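Local coordinates for putative molybdenum carrier protein (PDB 3IMK) that is of unknown function but may bind and carry molybdenum, and belongs to the circularly permuted YpsA branch of the SLOG clan, at residues 2-7 with 126-131; 9-14 with 21-26; 62-67 with 89-94; 69-74 with 94-99; 132-137 with 151-156. One frame throughout, in Å; residues are numbered along the deposited sequence.

In the fold
Contact 1 sets the N-terminal tail against the turn before strand 131-135, and so closes a loop around most of the chain. Nested inside it, contact 2 comes first: a short connection joins strand 10-12 to helix 19-29. Further along, still within that loop, contacts 3 and 4 cross, since their segments alternate along helices 63-72 and 87-98 and share Phe94; together they pair these two helices. Contact 5 opens after contact 1 has closed and packs strand 131-135 against the last helix, 145-157. Because strands 10-12 and 131-135 are neighbours in the parallel sheet, contacts 2 and 5 lie side by side in the core, while Pro6 reaches Phe156 and ties contact 1 to contact 5.

Contact 1 (2-7 with 126-131)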
# COMPACT_ATOMS: atom_id res chain seq x y z
N MSE A 2 13.67 -8.32 -19.99
CA MSE A 2 13.04 -9.22 -19.01
C MSE A 2 13.99 -9.72 -17.92
O MSE A 2 13.53 -10.27 -16.90
CB MSE A 2 12.35 -10.41 -19.70
CG MSE A 2 11.08 -10.01 -20.51
SE MSE A 2 10.07 -11.57 -21.25
CE MSE A 2 11.42 -12.11 -22.59
N ASP A 3 15.31 -9.56 -18.11
CA ASP A 3 16.30 -9.87 -17.05
C ASP A 3 16.19 -8.93 -15.82
O ASP A 3 16.53 -9.32 -14.70
CB ASP A 3 17.74 -9.86 -17.59
N GLU A 4 15.72 -7.69 -16.03
CA GLU A 4 15.60 -6.73 -14.93
C GLU A 4 14.43 -7.06 -14.02
O GLU A 4 13.34 -7.40 -14.50
CB GLU A 4 15.45 -5.31 -15.48
CG GLU A 4 15.47 -4.24 -14.38
CD GLU A 4 15.48 -2.82 -14.96
OE1 GLU A 4 15.42 -2.66 -16.22
OE2 GLU A 4 15.56 -1.88 -14.15
N LYS A 5 14.65 -6.94 -12.70
CA LYS A 5 13.64 -7.24 -11.67
C LYS A 5 13.29 -5.93 -10.87
O LYS A 5 14.05 -4.98 -10.93
CB LYS A 5 14.16 -8.29 -10.69
CG LYS A 5 14.67 -9.59 -11.34
N PRO A 6 12.14 -5.89 -10.17
CA PRO A 6 11.83 -4.73 -9.33
C PRO A 6 12.91 -4.56 -8.23
O PRO A 6 13.46 -5.56 -7.76
CB PRO A 6 10.48 -5.11 -8.67
CG PRO A 6 9.90 -6.10 -9.58
CD PRO A 6 11.06 -6.90 -10.11
N ALA A 7 13.25 -3.33 -7.89
CA ALA A 7 14.17 -3.07 -6.80
C ALA A 7 13.43 -2.39 -5.65
O ALA A 7 13.55 -1.20 -5.43
CB ALA A 7 15.37 -2.21 -7.26
N SER A 126 9.24 -0.21 -14.88
CA SER A 126 9.24 0.85 -15.90
C SER A 126 9.26 2.24 -15.29
O SER A 126 9.80 3.18 -15.92
CB SER A 126 8.11 0.64 -16.90
OG SER A 126 6.85 0.81 -16.34
N HIS A 127 8.69 2.40 -14.09
CA HIS A 127 8.67 3.69 -13.41
C HIS A 127 9.78 3.87 -12.34
O HIS A 127 9.81 4.87 -11.62
CB HIS A 127 7.29 3.93 -12.79
CG HIS A 127 6.21 4.14 -13.80
ND1 HIS A 127 5.50 3.10 -14.34
CD2 HIS A 127 5.78 5.26 -14.41
CE1 HIS A 127 4.64 3.57 -15.23
NE2 HIS A 127 4.78 4.88 -15.29
N HIS A 128 10.68 2.90 -12.28
CA HIS A 128 11.79 2.87 -11.31
C HIS A 128 11.33 3.09 -9.87
O HIS A 128 11.98 3.80 -9.10
CB HIS A 128 12.91 3.84 -11.70
CG HIS A 128 13.63 3.42 -12.93
ND1 HIS A 128 14.74 2.61 -12.89
CD2 HIS A 128 13.42 3.72 -14.22
CE1 HIS A 128 15.17 2.40 -14.12
NE2 HIS A 128 14.39 3.06 -14.95
N ILE A 129 10.22 2.44 -9.50
CA ILE A 129 9.65 2.58 -8.18
C ILE A 129 10.44 1.70 -7.23
O ILE A 129 10.48 0.49 -7.40
CB ILE A 129 8.18 2.18 -8.19
CG1 ILE A 129 7.39 3.24 -8.97
CG2 ILE A 129 7.64 2.05 -6.72
CD1 ILE A 129 6.05 2.77 -9.48
N GLN A 130 11.06 2.33 -6.22
CA GLN A 130 11.79 1.58 -5.19
C GLN A 130 11.17 1.67 -3.80
O GLN A 130 11.18 0.70 -3.05
CB GLN A 130 13.24 2.07 -5.18
CG GLN A 130 14.04 1.82 -6.48
CD GLN A 130 15.55 2.10 -6.35
OE1 GLN A 130 16.04 2.57 -5.34
NE2 GLN A 130 16.26 1.83 -7.41
N VAL A 131 10.66 2.85 -3.44
CA VAL A 131 9.90 3.07 -2.22
C VAL A 131 8.43 3.03 -2.64
O VAL A 131 7.96 3.94 -3.39
CB VAL A 131 10.24 4.39 -1.55
CG1 VAL A 131 9.37 4.58 -0.29
CG2 VAL A 131 11.77 4.48 -1.18
O HOH W 1 11.76 -1.20 -9.06
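Ala7 and Gln130 meet where the N-terminal tail passes the Schellman motif that ends helix 113-126, at the surface of the parallel alpha/beta fold. The carbonyl of Ala7 is laid along the start of the Gln130 side chain: Ala7 O is 3.2 Å from Gln130 CG and 3.3 Å from Gln130 CB. It also receives a bent CA-H...O contact, with Gln130 CA 3.3 Å from Ala7 O and an angle of 129° at the hydrogen. Gln130 carries CG beside its own backbone N (chi1 -63°) and is extended from there on, which takes the amide past the carbonyl to the methyl group of Ala7, where Gln130 NE2 and Ala7 CB are 4.1 Å apart. A glutamine suits this surface place because its methylenes can lie along a neighbour while the amide reaches outward, and the small Ala7 leaves it room to do so. The backbone of Gln130 is fixed separately, its N by Asp75 OD2 and its O by Thr9.

His128 supplies the positive phi that the Schellman turn needs: His128 N bonds to Val125 O and Ile129 N to Thr124 O. Beyond the turn Ile129 buries its side chain against Trp123 and Pro102. Glu4 comes obliquely toward the His128 ring, but that ring has more than one position and the approach is doubtful. A water joins the two backbones more surely: it accepts from Ala7 N at 2.9 Å and donates to Ile129 O at 2.7 Å.

Contact 2 (9-14 with 21-26); sequences TKIISG and RAALDF
Segments 9-14 and 21-26 come closest where Ser13 CA lies 6.9 Å from Ala23 CA, in the opening strand-to-helix step of a beta-alpha-beta unit that runs on to strand 34-38. Ala23 has only a methyl to offer, and this lets the helix settle close on the sheet. Ile11 is turned with CG2 anti to the backbone N, a rotation that brings this branch to the helix: Ile11 CG2 is 3.9 Å from Ala23 CB and 3.8 Å from Ala23 O. Its other branch runs on to Phe26, the two side chains crossing at about a right angle, and Ile11 CD1 meets the ring at its edge, 4.1 Å from Phe26 CD2. A beta-branched residue fits here because each branch has a separate neighbour; the Phe26 ring is in turn stacked with His30.

Two residues on from Ile11, Ser13 is buried, yet its hydroxyl is satisfied by Gly15 N in the connection and by Asp20 O in the first turn of the helix. Leu24 covers this hydroxyl with its branched end. With an alanine here both methyls would go, which would probably open a gap over the Ser13 hydroxyl and leave its two hydrogen bonds less shielded. Ser13 OG sits in the fork of the leucine, 3.4 Å from Leu24 CG, 3.6 Å from Leu24 CD2 and 3.7 Å from Leu24 CD1.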
# COMPACT_ATOMS: atom_id res chain seq x y z
N THR A 9 13.15 -1.30 -2.28
CA THR A 9 14.00 -1.04 -1.14
C THR A 9 13.23 -0.71 0.10
O THR A 9 13.76 -0.74 1.20
CB THR A 9 14.97 0.11 -1.45
OG1 THR A 9 14.15 1.28 -1.72
CG2 THR A 9 15.88 -0.25 -2.65
N LYS A 10 11.95 -0.35 -0.05
CA LYS A 10 11.11 -0.01 1.12
C LYS A 10 9.63 -0.09 0.74
O LYS A 10 9.25 0.38 -0.36
CB LYS A 10 11.42 1.39 1.65
CG LYS A 10 10.82 1.75 3.03
CD LYS A 10 11.21 3.16 3.48
CE LYS A 10 10.72 3.49 4.91
NZ LYS A 10 11.27 4.75 5.61
N ILE A 11 8.82 -0.66 1.63
CA ILE A 11 7.36 -0.66 1.55
C ILE A 11 6.85 0.24 2.62
O ILE A 11 7.28 0.13 3.77
CB ILE A 11 6.78 -2.07 1.68
CG1 ILE A 11 7.09 -2.87 0.39
CG2 ILE A 11 5.24 -2.02 1.92
CD1 ILE A 11 6.84 -4.40 0.50
N ILE A 12 5.93 1.15 2.28
CA ILE A 12 5.27 1.93 3.30
C ILE A 12 3.75 1.82 3.23
O ILE A 12 3.20 1.49 2.19
CB ILE A 12 5.70 3.43 3.27
CG1 ILE A 12 5.14 4.22 2.08
CG2 ILE A 12 7.24 3.57 3.30
CD1 ILE A 12 5.36 5.77 2.22
N SER A 13 3.09 2.15 4.34
CA SER A 13 1.64 2.28 4.33
C SER A 13 1.20 3.12 5.52
O SER A 13 2.00 3.51 6.35
CB SER A 13 0.97 0.93 4.40
OG SER A 13 0.95 0.42 5.74
N GLY A 14 -0.09 3.36 5.58
CA GLY A 14 -0.69 4.20 6.62
C GLY A 14 -1.12 3.44 7.85
O GLY A 14 -1.76 4.02 8.71
N ARG A 21 -2.04 -2.97 6.49
CA ARG A 21 -1.45 -3.86 7.49
C ARG A 21 -0.80 -5.07 6.82
O ARG A 21 0.34 -5.47 7.17
CB ARG A 21 -2.50 -4.26 8.53
CG ARG A 21 -1.87 -4.79 9.84
CD ARG A 21 -1.19 -3.67 10.68
NE ARG A 21 -2.09 -2.59 11.10
CZ ARG A 21 -2.89 -2.64 12.16
NH1 ARG A 21 -2.92 -3.71 12.93
NH2 ARG A 21 -3.69 -1.61 12.45
N ALA A 22 -1.46 -5.59 5.77
CA ALA A 22 -0.85 -6.65 4.99
C ALA A 22 0.46 -6.19 4.36
O ALA A 22 1.44 -6.97 4.29
CB ALA A 22 -1.82 -7.18 3.90
N ALA A 23 0.50 -4.98 3.84
CA ALA A 23 1.75 -4.52 3.29
C ALA A 23 2.91 -4.57 4.27
O ALA A 23 4.03 -5.01 3.93
CB ALA A 23 1.56 -3.07 2.75
N LEU A 24 2.66 -4.12 5.50
CA LEU A 24 3.70 -4.10 6.52
C LEU A 24 4.09 -5.53 6.96
O LEU A 24 5.26 -5.83 7.11
CB LEU A 24 3.25 -3.27 7.74
CG LEU A 24 2.90 -1.81 7.44
CD1 LEU A 24 2.44 -1.07 8.75
CD2 LEU A 24 4.06 -1.03 6.78
N ASP A 25 3.09 -6.40 7.12
CA ASP A 25 3.34 -7.76 7.56
C ASP A 25 4.13 -8.49 6.49
O ASP A 25 5.05 -9.28 6.79
CB ASP A 25 2.02 -8.48 7.87
CG ASP A 25 1.37 -7.99 9.13
OD1 ASP A 25 2.07 -7.37 9.97
OD2 ASP A 25 0.16 -8.28 9.34
N PHE A 26 3.83 -8.21 5.22
CA PHE A 26 4.57 -8.79 4.11
C PHE A 26 6.02 -8.33 4.16
O PHE A 26 6.95 -9.12 4.03
CB PHE A 26 3.96 -8.39 2.76
CG PHE A 26 4.69 -8.98 1.59
CD1 PHE A 26 4.43 -10.29 1.22
CD2 PHE A 26 5.68 -8.28 0.95
CE1 PHE A 26 5.13 -10.89 0.19
CE2 PHE A 26 6.41 -8.89 -0.10
CZ PHE A 26 6.11 -10.22 -0.44

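Contact 3 (62-67 with 89-94)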
# COMPACT_ATOMS: atom_id res chain seq x y z
N ASP A 62 -5.69 13.28 11.83
CA ASP A 62 -6.48 13.20 10.60
C ASP A 62 -6.06 12.07 9.64
O ASP A 62 -4.90 11.98 9.22
CB ASP A 62 -6.43 14.52 9.85
CG ASP A 62 -7.44 14.59 8.74
OD1 ASP A 62 -8.66 14.62 9.03
OD2 ASP A 62 -7.00 14.64 7.58
N TYR A 63 -7.02 11.24 9.28
CA TYR A 63 -6.75 10.22 8.29
C TYR A 63 -6.29 10.75 6.92
O TYR A 63 -5.31 10.26 6.36
CB TYR A 63 -7.98 9.31 8.08
CG TYR A 63 -8.19 8.19 9.08
CD1 TYR A 63 -7.12 7.52 9.69
CD2 TYR A 63 -9.48 7.68 9.27
CE1 TYR A 63 -7.36 6.42 10.55
CE2 TYR A 63 -9.72 6.63 10.15
CZ TYR A 63 -8.63 5.97 10.76
OH TYR A 63 -8.84 4.89 11.59
N SER A 64 -7.02 11.70 6.36
CA SER A 64 -6.71 12.20 5.03
C SER A 64 -5.26 12.72 4.93
O SER A 64 -4.57 12.48 3.91
CB SER A 64 -7.71 13.24 4.60
OG SER A 64 -8.98 12.61 4.40
N LYS A 65 -4.79 13.42 5.96
CA LYS A 65 -3.46 14.02 5.94
C LYS A 65 -2.38 12.94 5.93
O LYS A 65 -1.33 13.10 5.28
CB LYS A 65 -3.30 15.03 7.07
CG LYS A 65 -4.13 16.24 6.83
CD LYS A 65 -4.16 17.18 8.00
CE LYS A 65 -5.11 18.37 7.71
NZ LYS A 65 -5.28 19.27 8.91
N ARG A 66 -2.58 11.84 6.68
CA ARG A 66 -1.55 10.77 6.64
C ARG A 66 -1.58 10.03 5.29
O ARG A 66 -0.54 9.65 4.78
CB ARG A 66 -1.60 9.81 7.86
CG ARG A 66 -2.74 8.82 7.94
CD ARG A 66 -2.46 7.48 7.18
NE ARG A 66 -3.30 6.39 7.72
CZ ARG A 66 -4.60 6.24 7.51
NH1 ARG A 66 -5.27 7.03 6.69
NH2 ARG A 66 -5.24 5.22 8.08
N THR A 67 -2.75 9.83 4.71
CA THR A 67 -2.85 9.21 3.37
C THR A 67 -2.14 10.06 2.35
O THR A 67 -1.35 9.53 1.57
CB THR A 67 -4.36 9.04 3.05
OG1 THR A 67 -4.89 8.13 4.03
CG2 THR A 67 -4.61 8.57 1.65
N SER A 89 -9.42 5.00 -0.10
CA SER A 89 -8.70 4.46 -1.25
C SER A 89 -8.89 5.33 -2.48
O SER A 89 -7.96 5.53 -3.24
CB SER A 89 -9.12 3.01 -1.53
OG SER A 89 -8.80 2.16 -0.43
N ALA A 90 -10.11 5.84 -2.70
CA ALA A 90 -10.36 6.76 -3.81
C ALA A 90 -9.58 8.07 -3.61
O ALA A 90 -9.08 8.65 -4.58
CB ALA A 90 -11.86 7.03 -3.98
N LEU A 91 -9.51 8.53 -2.37
CA LEU A 91 -8.75 9.76 -2.02
C LEU A 91 -7.27 9.54 -2.30
O LEU A 91 -6.59 10.44 -2.79
CB LEU A 91 -8.92 10.09 -0.54
CG LEU A 91 -8.31 11.41 -0.08
CD1 LEU A 91 -8.90 12.61 -0.84
CD2 LEU A 91 -8.45 11.54 1.45
N THR A 92 -6.77 8.35 -1.97
CA THR A 92 -5.36 8.02 -2.26
C THR A 92 -5.07 8.26 -3.74
O THR A 92 -4.08 8.86 -4.10
CB THR A 92 -5.03 6.56 -1.86
OG1 THR A 92 -5.30 6.37 -0.48
CG2 THR A 92 -3.61 6.17 -2.20
N GLU A 93 -5.92 7.68 -4.59
CA GLU A 93 -5.79 7.80 -6.04
C GLU A 93 -5.85 9.28 -6.49
O GLU A 93 -5.08 9.71 -7.34
CB GLU A 93 -6.88 6.95 -6.73
CG GLU A 93 -6.78 6.94 -8.24
CD GLU A 93 -7.86 6.07 -8.88
OE1 GLU A 93 -9.03 6.42 -8.68
OE2 GLU A 93 -7.49 5.09 -9.56
N PHE A 94 -6.79 10.03 -5.91
CA PHE A 94 -6.91 11.46 -6.19
C PHE A 94 -5.59 12.16 -5.86
O PHE A 94 -5.10 12.98 -6.66
CB PHE A 94 -8.08 12.06 -5.37
CG PHE A 94 -8.15 13.57 -5.41
CD1 PHE A 94 -8.74 14.20 -6.48
CD2 PHE A 94 -7.59 14.35 -4.41
CE1 PHE A 94 -8.81 15.58 -6.55
CE2 PHE A 94 -7.64 15.72 -4.48
CZ PHE A 94 -8.26 16.33 -5.56
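Tyr63 O, in the first turn of helix 63-72, accepts the backbone bond from Thr67 N at 3.1 Å and a weak one from Arg66 NH1 at 3.2 Å, steadying the turn whose Thr67 packs on Thr92 of helix 87-98. The two helices lie against each other on one face of the parallel alpha/beta sheet. Asp62 begins the first of them as its N-cap: Asp62 OD2 takes Lys65 N at 3.0 Å, met on the anti side and 24° out of the carboxylate plane, with an angle of 144° at the hydrogen. An aspartate suits the place, since its short carboxylate can reach forward to a backbone N-H of the first turn.

Thr67 and Thr92 cross at about a right angle. With chi1 at -63° Thr67 swings its methyl away from the backbone N and out to the other helix, where Thr67 CG2 stands 3.1 Å from Thr92 OG1, a tight approach. That hydroxyl is bonded to Gly88 O one turn back in its own helix, a usual way for a buried threonine to satisfy its polar end. Thr92 also touches Thr77 and Ile79 of the sheet. Nearer the surface, the small Ser64 makes room for a leucine: one methyl of Leu91 lies against the serine side chain, with Leu91 CD2 3.7 Å from Ser64 CB and 3.2 Å from Ser64 OG.

Contact 4 (69-74 with 94-99)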
# COMPACT_ATOMS: atom_id res chain seq x y z
N LYS A 69 0.34 12.15 2.89
CA LYS A 69 1.79 12.11 3.21
C LYS A 69 2.44 10.83 2.64
O LYS A 69 3.55 10.90 2.09
CB LYS A 69 2.04 12.25 4.74
CG LYS A 69 3.52 12.49 5.12
CD LYS A 69 3.89 13.94 4.90
CE LYS A 69 5.33 14.21 5.31
NZ LYS A 69 5.71 15.67 5.15
N ASN A 70 1.76 9.69 2.76
CA ASN A 70 2.35 8.44 2.20
C ASN A 70 2.45 8.48 0.68
O ASN A 70 3.41 7.98 0.11
CB ASN A 70 1.62 7.22 2.71
CG ASN A 70 1.85 7.00 4.19
OD1 ASN A 70 2.97 7.18 4.68
ND2 ASN A 70 0.78 6.64 4.91
N VAL A 71 1.50 9.13 0.02
CA VAL A 71 1.58 9.33 -1.45
C VAL A 71 2.77 10.21 -1.81
O VAL A 71 3.47 9.94 -2.80
CB VAL A 71 0.23 9.92 -2.02
CG1 VAL A 71 0.37 10.40 -3.49
CG2 VAL A 71 -0.91 8.90 -1.91
N LEU A 72 2.99 11.25 -1.02
CA LEU A 72 4.05 12.22 -1.32
C LEU A 72 5.43 11.66 -0.98
O LEU A 72 6.41 12.03 -1.64
CB LEU A 72 3.82 13.52 -0.56
CG LEU A 72 2.73 14.40 -1.13
CD1 LEU A 72 2.32 15.51 -0.13
CD2 LEU A 72 3.17 15.02 -2.45
N ASP A 73 5.53 10.82 0.05
CA ASP A 73 6.82 10.38 0.55
C ASP A 73 7.19 8.96 0.04
O ASP A 73 7.78 8.16 0.80
CB ASP A 73 6.77 10.41 2.08
CG ASP A 73 8.12 10.55 2.75
OD1 ASP A 73 9.13 10.84 2.07
OD2 ASP A 73 8.18 10.37 4.00
N SER A 74 6.83 8.66 -1.21
CA SER A 74 7.18 7.40 -1.88
C SER A 74 7.36 7.65 -3.34
O SER A 74 7.05 8.74 -3.85
CB SER A 74 6.08 6.36 -1.65
OG SER A 74 4.80 6.82 -2.04
N PHE A 94 -6.79 10.03 -5.91
CA PHE A 94 -6.91 11.46 -6.19
C PHE A 94 -5.59 12.16 -5.86
O PHE A 94 -5.10 12.98 -6.66
CB PHE A 94 -8.08 12.06 -5.37
CG PHE A 94 -8.15 13.57 -5.41
CD1 PHE A 94 -8.74 14.20 -6.48
CD2 PHE A 94 -7.59 14.35 -4.41
CE1 PHE A 94 -8.81 15.58 -6.55
CE2 PHE A 94 -7.64 15.72 -4.48
CZ PHE A 94 -8.26 16.33 -5.56
N PHE A 95 -5.02 11.91 -4.68
CA PHE A 95 -3.77 12.58 -4.30
C PHE A 95 -2.63 12.19 -5.27
O PHE A 95 -1.83 13.04 -5.68
CB PHE A 95 -3.33 12.23 -2.87
CG PHE A 95 -4.16 12.87 -1.77
CD1 PHE A 95 -4.48 14.21 -1.79
CD2 PHE A 95 -4.55 12.11 -0.66
CE1 PHE A 95 -5.21 14.80 -0.74
CE2 PHE A 95 -5.25 12.69 0.36
CZ PHE A 95 -5.59 13.99 0.33
N ALA A 96 -2.51 10.90 -5.60
CA ALA A 96 -1.48 10.51 -6.55
C ALA A 96 -1.62 11.25 -7.91
O ALA A 96 -0.63 11.72 -8.48
CB ALA A 96 -1.45 8.97 -6.74
N GLU A 97 -2.86 11.33 -8.40
CA GLU A 97 -3.17 12.06 -9.65
C GLU A 97 -2.78 13.55 -9.55
O GLU A 97 -2.16 14.10 -10.48
CB GLU A 97 -4.66 11.96 -10.00
CG GLU A 97 -5.06 10.61 -10.65
CD GLU A 97 -6.58 10.33 -10.65
OE1 GLU A 97 -7.38 11.15 -10.15
OE2 GLU A 97 -6.96 9.24 -11.14
N GLN A 98 -3.11 14.18 -8.43
CA GLN A 98 -2.86 15.62 -8.26
C GLN A 98 -1.37 15.97 -8.09
O GLN A 98 -0.94 17.08 -8.46
CB GLN A 98 -3.70 16.19 -7.10
CG GLN A 98 -5.22 16.08 -7.28
CD GLN A 98 -5.80 17.11 -8.25
OE1 GLN A 98 -5.58 18.30 -8.11
NE2 GLN A 98 -6.58 16.64 -9.21
N TYR A 99 -0.59 15.05 -7.52
CA TYR A 99 0.83 15.24 -7.30
C TYR A 99 1.68 14.56 -8.37
O TYR A 99 2.90 14.52 -8.26
CB TYR A 99 1.21 14.76 -5.89
CG TYR A 99 0.63 15.59 -4.79
CD1 TYR A 99 0.93 16.96 -4.70
CD2 TYR A 99 -0.21 15.03 -3.82
CE1 TYR A 99 0.42 17.73 -3.70
CE2 TYR A 99 -0.74 15.81 -2.79
CZ TYR A 99 -0.42 17.16 -2.74
OH TYR A 99 -0.91 17.97 -1.74
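Leu72 lays a methyl over one face of the Tyr99 ring in a CH-pi contact: Leu72 CD2 is 3.6 Å from the ring centroid and 16° off the normal. It is set slightly toward the rim, 3.5 Å from Tyr99 CG. The second methyl reaches the far end of the ring, with Leu72 CD1 4.1 Å from Tyr99 CZ, so both arms of the leucine are used. Deeper in, Val71, its chi1 at 169°, sends CG1 away from its own N and presses it on the neighbouring helix, 3.6 Å from Ala96 CA and 4.0 Å from Ala96 CB. The small alanine admits this branch close to the backbone.

In the next shell, Glu68 OE2 holds the Tyr99 hydroxyl and would limit the ring's swing. Ser74 OG donates to Asn70 O at 2.8 Å, in the carbonyl plane, securing the chain as it leaves the helix. Lys69, in cation-pi contact with Trp37, bonds a polyether, probably from the crystallisation liquor, whose pocket also includes Leu72 and Asp73. Helices 63-72 and 87-98 thus pack on each other, with Val71 also touching Asn133 of strand 131-135 and Asn70 touching Ile12 of strand 10-12.

Contact 5 (132-137 with 151-156)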
# COMPACT_ATOMS: atom_id res chain seq x y z
N LEU A 132 7.77 1.94 -2.27
CA LEU A 132 6.42 1.66 -2.70
C LEU A 132 5.41 1.84 -1.60
O LEU A 132 5.48 1.14 -0.59
CB LEU A 132 6.36 0.22 -3.21
CG LEU A 132 4.99 -0.30 -3.67
CD1 LEU A 132 4.45 0.49 -4.85
CD2 LEU A 132 5.11 -1.81 -4.06
N ASN A 133 4.47 2.78 -1.78
CA ASN A 133 3.32 2.96 -0.88
C ASN A 133 2.22 2.00 -1.31
O ASN A 133 1.93 1.91 -2.50
CB ASN A 133 2.84 4.38 -0.98
CG ASN A 133 1.61 4.70 -0.12
OD1 ASN A 133 1.53 4.23 1.03
ND2 ASN A 133 0.71 5.54 -0.62
N ILE A 134 1.67 1.26 -0.36
CA ILE A 134 0.61 0.29 -0.64
C ILE A 134 -0.58 0.73 0.19
O ILE A 134 -0.51 0.94 1.41
CB ILE A 134 1.02 -1.15 -0.33
CG1 ILE A 134 2.28 -1.47 -1.14
CG2 ILE A 134 -0.16 -2.11 -0.64
CD1 ILE A 134 2.85 -2.89 -0.90
N ALA A 135 -1.74 0.84 -0.47
CA ALA A 135 -2.98 1.34 0.11
C ALA A 135 -4.15 0.48 -0.29
O ALA A 135 -4.13 -0.25 -1.27
CB ALA A 135 -3.20 2.81 -0.37
N GLY A 136 -5.24 0.64 0.44
CA GLY A 136 -6.49 -0.03 0.11
C GLY A 136 -7.44 -0.01 1.30
O GLY A 136 -7.16 0.60 2.35
N PRO A 137 -8.62 -0.63 1.12
CA PRO A 137 -9.65 -0.52 2.18
C PRO A 137 -9.27 -1.15 3.54
O PRO A 137 -8.40 -2.04 3.62
CB PRO A 137 -10.85 -1.28 1.62
CG PRO A 137 -10.58 -1.40 0.17
CD PRO A 137 -9.10 -1.30 -0.09
N ASP A 151 -1.39 -12.39 -0.52
CA ASP A 151 -1.26 -13.40 -1.57
C ASP A 151 -0.72 -12.72 -2.84
O ASP A 151 0.14 -13.28 -3.51
CB ASP A 151 -2.62 -14.06 -1.86
CG ASP A 151 -3.13 -14.94 -0.75
OD1 ASP A 151 -2.35 -15.28 0.16
OD2 ASP A 151 -4.35 -15.31 -0.81
N LEU A 152 -1.21 -11.52 -3.14
CA LEU A 152 -0.74 -10.78 -4.30
C LEU A 152 0.76 -10.44 -4.18
O LEU A 152 1.55 -10.60 -5.13
CB LEU A 152 -1.58 -9.49 -4.48
CG LEU A 152 -1.16 -8.53 -5.60
CD1 LEU A 152 -1.14 -9.26 -6.95
CD2 LEU A 152 -2.14 -7.37 -5.62
N LEU A 153 1.14 -9.89 -3.03
CA LEU A 153 2.54 -9.52 -2.83
C LEU A 153 3.46 -10.74 -2.88
O LEU A 153 4.61 -10.65 -3.37
CB LEU A 153 2.70 -8.71 -1.53
CG LEU A 153 2.02 -7.33 -1.55
CD1 LEU A 153 2.12 -6.67 -0.15
CD2 LEU A 153 2.55 -6.43 -2.63
N GLU A 154 2.97 -11.87 -2.38
CA GLU A 154 3.76 -13.09 -2.48
C GLU A 154 4.07 -13.46 -3.93
O GLU A 154 5.18 -13.89 -4.24
CB GLU A 154 3.10 -14.23 -1.74
CG GLU A 154 3.19 -14.04 -0.21
CD GLU A 154 4.58 -14.40 0.43
OE1 GLU A 154 5.40 -15.12 -0.20
OE2 GLU A 154 4.79 -13.99 1.61
N VAL A 155 3.09 -13.33 -4.81
CA VAL A 155 3.35 -13.66 -6.23
C VAL A 155 4.26 -12.62 -6.86
O VAL A 155 5.18 -12.96 -7.61
CB VAL A 155 2.03 -13.82 -7.06
CG1 VAL A 155 2.34 -14.11 -8.54
CG2 VAL A 155 1.11 -14.90 -6.43
N PHE A 156 4.03 -11.34 -6.51
CA PHE A 156 4.86 -10.25 -7.02
C PHE A 156 6.33 -10.34 -6.60
O PHE A 156 7.21 -10.15 -7.45
CB PHE A 156 4.19 -8.90 -6.63
CG PHE A 156 5.05 -7.68 -6.86
CD1 PHE A 156 5.69 -7.47 -8.07
CD2 PHE A 156 5.15 -6.71 -5.89
CE1 PHE A 156 6.51 -6.36 -8.25
CE2 PHE A 156 5.93 -5.58 -6.07
CZ PHE A 156 6.60 -5.41 -7.26
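Strand 131-135, an inner strand of the parallel sheet, receives the C-terminal helix 145-157 through Ile134 on Leu153 and Leu132 on Phe156. The spacing is the usual one for a helix on a sheet, 10.2 Å between Ile134 CA and Leu153 CA, and long apolar side chains fill it. Ile134 and Leu153 do so tip to tip: Ile134 CD1 lies 3.9 Å from Leu153 CD1 and 4.0 Å from Leu153 CD2, its end methyl facing the leucine fork. In Leu153 the CG carbon stands beside the backbone N (chi1 -66°), from where both methyls extend to the strand. The isoleucine is stretched to meet them, its chi2 of 178° carrying CD1 as far from its own CA as the chain allows.

This is the helix-on-sheet packing of a Rossmann-like alpha/beta sandwich, in which alternate strand residues serve opposite layers. Leu132 and Ile134 point to the layer of helix 145-157, where Trp123 of helix 113-126 touches Leu132 and Ala23 of helix 19-29 touches Ile134. Asn133, between them, bonds instead through ND2 to Thr77 OG1 of the neighbouring strand 76-81. Phe156, wide enough to span several neighbours, also touches Ile120 and Pro6. Toward the strand it offers a corner of the ring, which Leu132 CD2 approaches obliquely, 4.4 Å from Phe156 CE2.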